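Glycoside transferase (Listeria monocytogenes, PDB 6R2M) probably acts as an extracellular glycoside hydrolase on exopolysaccharide, with a possible transferase activity. Local coordinates at residues 143-148 against 160-165; 235-240 against 246-251. All coordinates share one frame; numbering follows the deposited sequence.

Interaction 1 of 2, residues 143-148 against 160-165; sequences PVDFYD and LSYLNI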
ATOM      1  N   PRO A 143       9.181  -7.849  12.330  1.00  7.81           N
ATOM      2  CA  PRO A 143       9.607  -7.252  11.059  1.00 10.82           C
ATOM      3  C   PRO A 143      10.336  -5.933  11.262  1.00  9.11           C
ATOM      4  O   PRO A 143      10.039  -5.164  12.180  1.00  8.31           O
ATOM      5  CB  PRO A 143       8.291  -7.046  10.298  1.00  9.55           C
ATOM      6  CG  PRO A 143       7.221  -7.049  11.373  1.00  9.33           C
ATOM      7  CD  PRO A 143       7.721  -8.021  12.405  1.00 10.43           C
ATOM      8  N   VAL A 144      11.294  -5.678  10.368  1.00  5.89           N
ATOM      9  CA  VAL A 144      11.894  -4.363  10.199  1.00  6.97           C
ATOM     10  C   VAL A 144      11.717  -3.962   8.732  1.00  7.96           C
ATOM     11  O   VAL A 144      11.310  -4.768   7.892  1.00  8.89           O
ATOM     12  CB  VAL A 144      13.376  -4.326  10.632  1.00  9.18           C
ATOM     13  CG1 VAL A 144      13.495  -4.615  12.130  1.00  8.73           C
ATOM     14  CG2 VAL A 144      14.206  -5.344   9.842  1.00  9.14           C
ATOM     15  N   ASP A 145      12.027  -2.699   8.427  1.00  5.72           N
ATOM     16  CA  ASP A 145      11.572  -2.136   7.151  1.00  6.00           C
ATOM     17  C   ASP A 145      12.176  -2.836   5.947  1.00  9.33           C
ATOM     18  O   ASP A 145      11.553  -2.881   4.875  1.00  7.94           O
ATOM     19  CB  ASP A 145      11.909  -0.651   7.072  1.00  6.69           C
ATOM     20  CG  ASP A 145      11.052   0.188   7.995  1.00  8.81           C
ATOM     21  OD1 ASP A 145       9.963  -0.275   8.397  1.00  8.09           O
ATOM     22  OD2 ASP A 145      11.487   1.307   8.339  1.00 13.97           O
ATOM     23  N   PHE A 146      13.397  -3.336   6.077  1.00  7.39           N
ATOM     24  CA  PHE A 146      14.096  -3.829   4.900  1.00  8.44           C
ATOM     25  C   PHE A 146      15.285  -4.660   5.330  1.00  8.57           C
ATOM     26  O   PHE A 146      15.695  -4.653   6.493  1.00  9.63           O
ATOM     27  CB  PHE A 146      14.563  -2.694   3.980  1.00  9.35           C
ATOM     28  CG  PHE A 146      15.514  -1.732   4.622  1.00  8.19           C
ATOM     29  CD1 PHE A 146      16.859  -2.053   4.799  1.00 10.26           C
ATOM     30  CD2 PHE A 146      15.069  -0.489   5.018  1.00 10.58           C
ATOM     31  CE1 PHE A 146      17.728  -1.144   5.389  1.00 13.84           C
ATOM     32  CE2 PHE A 146      15.933   0.420   5.605  1.00 16.17           C
ATOM     33  CZ  PHE A 146      17.264   0.091   5.782  1.00 14.82           C
ATOM     34  N   TYR A 147      15.799  -5.405   4.366  1.00  8.52           N
ATOM     35  CA  TYR A 147      17.045  -6.133   4.490  1.00  9.24           C
ATOM     36  C   TYR A 147      17.903  -5.727   3.305  1.00  9.81           C
ATOM     37  O   TYR A 147      17.434  -5.745   2.159  1.00  9.59           O
ATOM     38  CB  TYR A 147      16.807  -7.646   4.501  1.00  8.02           C
ATOM     39  CG  TYR A 147      18.065  -8.492   4.526  1.00  9.85           C
ATOM     40  CD1 TYR A 147      18.806  -8.618   5.687  1.00 13.46           C
ATOM     41  CD2 TYR A 147      18.492  -9.174   3.388  1.00 10.77           C
ATOM     42  CE1 TYR A 147      19.946  -9.398   5.722  1.00 14.20           C
ATOM     43  CE2 TYR A 147      19.632  -9.956   3.413  1.00 13.59           C
ATOM     44  CZ  TYR A 147      20.352 -10.051   4.583  1.00 12.16           C
ATOM     45  OH  TYR A 147      21.481 -10.835   4.630  1.00 19.57           O
ATOM     46  N   ASP A 148      19.133  -5.302   3.581  1.00 10.17           N
ATOM     47  CA  ASP A 148      20.092  -5.042   2.513  1.00  8.57           C
ATOM     48  C   ASP A 148      20.750  -6.364   2.146  1.00 12.89           C
ATOM     49  O   ASP A 148      21.540  -6.915   2.920  1.00 12.06           O
ATOM     50  CB  ASP A 148      21.113  -3.999   2.949  1.00 10.10           C
ATOM     51  CG  ASP A 148      21.962  -3.516   1.804  1.00 11.45           C
ATOM     52  OD1 ASP A 148      22.531  -4.364   1.098  1.00 10.94           O
ATOM     53  OD2 ASP A 148      22.057  -2.285   1.605  1.00 13.45           O
ATOM     54  N   LEU A 160       5.449   1.632  11.151  1.00  8.48           N
ATOM     55  CA  LEU A 160       4.204   0.886  11.279  1.00  7.57           C
ATOM     56  C   LEU A 160       3.352   0.972  10.019  1.00  6.45           C
ATOM     57  O   LEU A 160       2.506   0.096   9.788  1.00  8.40           O
ATOM     58  CB  LEU A 160       3.422   1.395  12.483  1.00  7.05           C
ATOM     59  CG  LEU A 160       4.146   1.172  13.808  1.00  9.89           C
ATOM     60  CD1 LEU A 160       3.347   1.763  14.948  1.00 10.29           C
ATOM     61  CD2 LEU A 160       4.379  -0.314  14.021  1.00 12.01           C
ATOM     62  N   SER A 161       3.547   2.009   9.204  1.00  6.48           N
ATOM     63  CA  SER A 161       2.813   2.117   7.949  1.00  8.50           C
ATOM     64  C   SER A 161       3.213   1.053   6.936  1.00  8.65           C
ATOM     65  O   SER A 161       2.552   0.930   5.903  1.00  9.03           O
ATOM     66  CB  SER A 161       3.008   3.511   7.348  1.00  8.47           C
ATOM     67  OG  SER A 161       4.354   3.693   6.912  1.00 10.55           O
ATOM     68  N   TYR A 162       4.269   0.296   7.203  1.00  6.89           N
ATOM     69  CA  TYR A 162       4.682  -0.794   6.343  1.00  8.36           C
ATOM     70  C   TYR A 162       3.976  -2.103   6.684  1.00  9.77           C
ATOM     71  O   TYR A 162       4.164  -3.094   5.969  1.00  9.12           O
ATOM     72  CB  TYR A 162       6.196  -0.991   6.453  1.00  8.34           C
ATOM     73  CG  TYR A 162       7.055  -0.098   5.575  1.00  8.60           C
ATOM     74  CD1 TYR A 162       6.581   1.127   5.090  1.00  9.86           C
ATOM     75  CD2 TYR A 162       8.341  -0.496   5.222  1.00 10.58           C
ATOM     76  CE1 TYR A 162       7.391   1.932   4.286  1.00 12.45           C
ATOM     77  CE2 TYR A 162       9.153   0.299   4.436  1.00 11.63           C
ATOM     78  CZ  TYR A 162       8.666   1.501   3.955  1.00 11.27           C
ATOM     79  OH  TYR A 162       9.480   2.282   3.156  1.00 15.87           O
ATOM     80  N   LEU A 163       3.168  -2.144   7.748  1.00  7.25           N
ATOM     81  CA  LEU A 163       2.578  -3.405   8.167  1.00  7.49           C
ATOM     82  C   LEU A 163       1.368  -3.738   7.304  1.00 13.10           C
ATOM     83  O   LEU A 163       0.528  -2.877   7.009  1.00 13.57           O
ATOM     84  CB  LEU A 163       2.167  -3.364   9.637  1.00  9.07           C
ATOM     85  CG  LEU A 163       3.292  -3.184  10.656  1.00  8.95           C
ATOM     86  CD1 LEU A 163       2.709  -2.946  12.039  1.00 13.34           C
ATOM     87  CD2 LEU A 163       4.222  -4.375  10.699  1.00 11.25           C
ATOM     88  N   ASN A 164       1.291  -4.998   6.890  1.00  8.60           N
ATOM     89  CA  ASN A 164       0.159  -5.521   6.141  1.00  8.46           C
ATOM     90  C   ASN A 164      -0.276  -6.742   6.938  1.00 10.71           C
ATOM     91  O   ASN A 164       0.365  -7.791   6.857  1.00  9.24           O
ATOM     92  CB  ASN A 164       0.570  -5.854   4.709  1.00  8.95           C
ATOM     93  CG  ASN A 164      -0.583  -6.327   3.850  1.00 11.98           C
ATOM     94  OD1 ASN A 164      -1.454  -7.085   4.292  1.00 12.45           O
ATOM     95  ND2 ASN A 164      -0.575  -5.899   2.597  1.00 11.17           N
ATOM     96  N   ILE A 165      -1.314  -6.585   7.766  1.00 10.44           N
ATOM     97  CA  ILE A 165      -1.669  -7.645   8.707  1.00  9.00           C
ATOM     98  C   ILE A 165      -2.099  -8.901   7.964  1.00 12.28           C
ATOM     99  O   ILE A 165      -1.732 -10.018   8.337  1.00  8.69           O
ATOM    100  CB  ILE A 165      -2.766  -7.159   9.673  1.00 10.61           C
ATOM    101  CG1 ILE A 165      -2.260  -5.969  10.491  1.00 10.50           C
ATOM    102  CG2 ILE A 165      -3.245  -8.317  10.587  1.00 10.74           C
ATOM    103  CD1 ILE A 165      -0.909  -6.189  11.187  1.00  9.84           C
TER
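Tyr162 brings its ring up against Asp145, the larger of the two points at which residues 160-165 touch residues 143-148. The side chains cross at roughly a right angle, and the carboxylate plane is turned 52° from that of the ring. OD1 of Asp145 comes within 3.6 Å of Tyr162 CD2, while Asp145 CB rests 3.9 Å from Tyr162 CE2, so OD1 and CB of Asp145 come obliquely at the CD2-CE2 bond of the ring. No hydrogen bond is made here. The carboxylate is held by neighbours of its own, OD2 being hydrogen-bonded to both His159 ND1 and Thr157 OG1. Tyr162 also touches Ile100 and Val101 at the start of helix 100-116, and Leu163 packs on Ile181 of helix 179-183. The short 3-10 turn 160-162 follows strand 158-159 and leads into helix 165-170, so the contact belongs to the strand-rich excursion between helices 120-136 and 165-170, folded back against the helical body of the chain. At Leu163 the turn is closed by the backbone bond from its N to Leu160 O, 3.1 Å long. With CG anti to the carbonyl carbon (chi1 -64°), the Leu163 side chain swings its end nearer the other segment, and CD2 lies 4.1 Å from Pro143 CG, a purely apolar touch between buried groups. Next along, Asn164 takes the N-cap position of helix 165-170, its OD1 accepting a hydrogen bond from Ala167 N.

Interaction 2 of 2, residues 235-240 against 246-251; sequences QTELAS and ARYQRE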
ATOM      1  N   GLN A 235     -13.026  12.108  12.670  1.00  8.61           N
ATOM      2  CA  GLN A 235     -14.430  12.502  12.714  1.00 12.61           C
ATOM      3  C   GLN A 235     -14.579  14.006  12.884  1.00 10.04           C
ATOM      4  O   GLN A 235     -15.423  14.632  12.226  1.00 11.61           O
ATOM      5  CB  GLN A 235     -15.151  11.748  13.833  1.00 12.83           C
ATOM      6  CG  GLN A 235     -15.418  10.283  13.493  1.00 18.63           C
ATOM      7  CD  GLN A 235     -15.933   9.492  14.678  1.00 28.11           C
ATOM      8  OE1 GLN A 235     -16.068  10.026  15.780  1.00 28.31           O
ATOM      9  NE2 GLN A 235     -16.220   8.210  14.459  1.00 20.83           N
ATOM     10  N   THR A 236     -13.765  14.614  13.754  1.00  7.43           N
ATOM     11  CA  THR A 236     -13.931  16.042  14.013  1.00 11.17           C
ATOM     12  C   THR A 236     -13.414  16.894  12.856  1.00 11.32           C
ATOM     13  O   THR A 236     -13.963  17.971  12.591  1.00 12.58           O
ATOM     14  CB  THR A 236     -13.247  16.436  15.326  1.00 15.74           C
ATOM     15  OG1 THR A 236     -11.829  16.214  15.234  1.00 14.53           O
ATOM     16  CG2 THR A 236     -13.814  15.633  16.489  1.00 13.73           C
ATOM     17  N   GLU A 237     -12.383  16.433  12.144  1.00 10.45           N
ATOM     18  CA  GLU A 237     -11.954  17.128  10.932  1.00 10.79           C
ATOM     19  C   GLU A 237     -13.055  17.104   9.877  1.00 10.03           C
ATOM     20  O   GLU A 237     -13.397  18.140   9.293  1.00 10.75           O
ATOM     21  CB  GLU A 237     -10.672  16.496  10.376  1.00 14.33           C
ATOM     22  CG  GLU A 237      -9.403  16.889  11.106  1.00 14.36           C
ATOM     23  CD  GLU A 237      -9.131  18.383  11.026  1.00 18.07           C
ATOM     24  OE1 GLU A 237      -8.564  18.859  10.009  1.00 15.42           O
ATOM     25  OE2 GLU A 237      -9.502  19.083  11.990  1.00 19.64           O
ATOM     26  N   LEU A 238     -13.638  15.926   9.630  1.00  9.82           N
ATOM     27  CA  LEU A 238     -14.701  15.838   8.628  1.00 11.49           C
ATOM     28  C   LEU A 238     -15.906  16.686   9.021  1.00 13.87           C
ATOM     29  O   LEU A 238     -16.488  17.388   8.182  1.00 14.25           O
ATOM     30  CB  LEU A 238     -15.112  14.383   8.440  1.00 13.30           C
ATOM     31  CG  LEU A 238     -14.255  13.590   7.462  1.00 15.22           C
ATOM     32  CD1 LEU A 238     -14.752  12.152   7.426  1.00 18.51           C
ATOM     33  CD2 LEU A 238     -14.277  14.217   6.064  1.00 13.68           C
ATOM     34  N   ALA A 239     -16.292  16.639  10.296  1.00 12.20           N
ATOM     35  CA  ALA A 239     -17.460  17.393  10.742  1.00 12.48           C
ATOM     36  C   ALA A 239     -17.223  18.895  10.676  1.00 16.00           C
ATOM     37  O   ALA A 239     -18.136  19.657  10.324  1.00 21.61           O
ATOM     38  CB  ALA A 239     -17.834  16.980  12.164  1.00 14.11           C
ATOM     39  N   SER A 240     -16.020  19.351  11.015  1.00 13.02           N
ATOM     40  CA  SER A 240     -15.792  20.788  11.097  1.00 15.52           C
ATOM     41  C   SER A 240     -15.344  21.393   9.776  1.00 16.71           C
ATOM     42  O   SER A 240     -15.680  22.548   9.490  1.00 17.57           O
ATOM     43  CB  SER A 240     -14.762  21.113  12.187  1.00 17.82           C
ATOM     44  OG  SER A 240     -13.486  20.566  11.887  1.00 19.98           O
ATOM     45  N   ALA A 246      -3.793  16.581   3.854  1.00  6.84           N
ATOM     46  CA  ALA A 246      -2.723  15.639   3.544  1.00  9.35           C
ATOM     47  C   ALA A 246      -1.674  15.554   4.642  1.00  8.26           C
ATOM     48  O   ALA A 246      -1.092  14.481   4.848  1.00  6.96           O
ATOM     49  CB  ALA A 246      -2.056  16.024   2.227  1.00  7.21           C
ATOM     50  N   ARG A 247      -1.385  16.664   5.321  1.00  8.10           N
ATOM     51  CA  ARG A 247      -0.342  16.687   6.341  1.00  7.77           C
ATOM     52  C   ARG A 247      -0.743  17.627   7.463  1.00  7.64           C
ATOM     53  O   ARG A 247      -1.340  18.674   7.206  1.00  9.39           O
ATOM     54  CB  ARG A 247       1.001  17.151   5.774  1.00  8.73           C
ATOM     55  CG  ARG A 247       1.629  16.195   4.782  1.00 10.36           C
ATOM     56  CD  ARG A 247       2.750  16.857   4.043  1.00 14.79           C
ATOM     57  NE  ARG A 247       3.474  15.910   3.196  1.00 19.64           N
ATOM     58  CZ  ARG A 247       3.254  15.731   1.900  1.00 26.44           C
ATOM     59  NH1 ARG A 247       2.313  16.431   1.279  1.00 28.37           N
ATOM     60  NH2 ARG A 247       3.976  14.845   1.222  1.00 27.05           N
ATOM     61  N   TYR A 248      -0.388  17.268   8.704  1.00  8.07           N
ATOM     62  CA  TYR A 248      -0.703  18.096   9.858  1.00 10.68           C
ATOM     63  C   TYR A 248       0.529  18.360  10.717  1.00  8.14           C
ATOM     64  O   TYR A 248       1.479  17.570  10.760  1.00  9.80           O
ATOM     65  CB  TYR A 248      -1.781  17.450  10.745  1.00  9.55           C
ATOM     66  CG  TYR A 248      -3.167  17.435  10.158  1.00  7.96           C
ATOM     67  CD1 TYR A 248      -3.542  16.457   9.237  1.00  9.11           C
ATOM     68  CD2 TYR A 248      -4.107  18.379  10.537  1.00  9.49           C
ATOM     69  CE1 TYR A 248      -4.810  16.433   8.699  1.00  8.56           C
ATOM     70  CE2 TYR A 248      -5.384  18.369   9.998  1.00  9.13           C
ATOM     71  CZ  TYR A 248      -5.725  17.390   9.081  1.00  8.88           C
ATOM     72  OH  TYR A 248      -6.987  17.355   8.541  1.00  9.44           O
ATOM     73  N   GLN A 249       0.498  19.495  11.407  1.00 10.44           N
ATOM     74  CA  GLN A 249       1.494  19.817  12.413  1.00 10.99           C
ATOM     75  C   GLN A 249       1.075  19.196  13.744  1.00 11.09           C
ATOM     76  O   GLN A 249      -0.055  19.391  14.201  1.00 14.75           O
ATOM     77  CB  GLN A 249       1.639  21.333  12.527  1.00 14.29           C
ATOM     78  CG  GLN A 249       2.107  21.988  11.242  1.00 14.38           C
ATOM     79  CD  GLN A 249       3.580  21.751  10.971  1.00 17.37           C
ATOM     80  OE1 GLN A 249       4.429  22.045  11.815  1.00 20.97           O
ATOM     81  NE2 GLN A 249       3.894  21.224   9.794  1.00 14.07           N
ATOM     82  N   ARG A 250       1.977  18.427  14.358  1.00 13.65           N
ATOM     83  CA  ARG A 250       1.583  17.688  15.553  1.00 23.04           C
ATOM     84  C   ARG A 250       1.355  18.596  16.749  1.00 24.04           C
ATOM     85  O   ARG A 250       0.492  18.307  17.585  1.00 30.55           O
ATOM     86  CB  ARG A 250       2.634  16.650  15.904  1.00 23.21           C
ATOM     87  CG  ARG A 250       2.380  15.338  15.258  1.00 23.24           C
ATOM     88  CD  ARG A 250       2.942  14.227  16.098  1.00 24.79           C
ATOM     89  NE  ARG A 250       4.231  14.567  16.693  1.00 20.51           N
ATOM     90  CZ  ARG A 250       5.379  14.619  16.027  1.00 17.82           C
ATOM     91  NH1 ARG A 250       5.414  14.356  14.727  1.00 20.38           N
ATOM     92  NH2 ARG A 250       6.503  14.922  16.667  1.00 20.92           N
ATOM     93  N   GLU A 251       2.119  19.680  16.854  1.00 23.46           N
ATOM     94  CA  GLU A 251       2.045  20.524  18.041  1.00 24.05           C
ATOM     95  C   GLU A 251       0.719  21.270  18.112  1.00 27.05           C
ATOM     96  O   GLU A 251       0.136  21.411  19.193  1.00 30.49           O
ATOM     97  CB  GLU A 251       3.223  21.496  18.048  1.00 26.28           C
ATOM     98  CG  GLU A 251       4.582  20.825  17.796  1.00 36.38           C
ATOM     99  CD  GLU A 251       5.044  20.874  16.336  1.00 38.88           C
ATOM    100  OE1 GLU A 251       6.127  21.446  16.084  1.00 38.11           O
ATOM    101  OE2 GLU A 251       4.349  20.332  15.441  1.00 26.44           O
TER
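The helix-loop-strand passage from helix 228-241 to strand 247-249 is tied across its base by one hydrogen bond, between Glu237 on the helix and Tyr248 on the strand. The two side chains run towards each other from opposite directions and span a CA-CA separation of 11.3 Å between Glu237 and Tyr248. Tyr248 OH donates to Glu237 OE1 at 2.6 Å, a short bond. It reaches this oxygen on its anti side, 21° out of the carboxylate plane. Seen from the ring, OE1 sits in plane at the edge, beside the hydroxyl and 3.2 Å from Tyr248 CE2, whereas the carboxylate itself is turned 82° away from the ring plane and stands almost upright to it. A bend at chi2 (-62°) kinks the Glu237 chain, and Tyr248 OH lies 3.6 Å from its CG.

Both ends of the bond are gripped further. OE1 also forms a salt bridge with Lys241, one turn on in the same helix, and Tyr248 OH takes a hydrogen bond from the backbone N of Tyr245, so OE1 and the hydroxyl each have a second partner, which helps fix both groups in place. Phe233 meets the tyrosine ring edge-to-face.

On the helix, Ser240 OG adds a 2.7 Å bond to Thr236 O, which already accepts the helical bond from Ser240 N; the two donors approach from opposite faces of the carbonyl plane.

Strand 247-249 pairs antiparallel with strand 206-208, so this buried tyrosine-glutamate hydrogen bond joins the two-stranded antiparallel sheet to helix 228-241, a helix-loop-strand connection in a predominantly helical fold.

After five helices, the last of them 120-136, the chain enters interaction 1, which closes a loop of 11 residues that carries strand 153-154, the antiparallel partner of strand 147-148. Interaction 2 opens only later, and its much shorter loop joins helix 228-241 to strand 247-249. The two are therefore in series, neither nested nor crossing. Their centres lie 26 Å apart and their nearest atoms about 12 Å, without touching. Helix 209-223 links them: residues 160-165 pack on it, while strand 206-208, just before it, pairs with the strand of interaction 2. Measured from their centres, interaction 1 lies about 12 Å from the centre of the chain and interaction 2 about 22 Å.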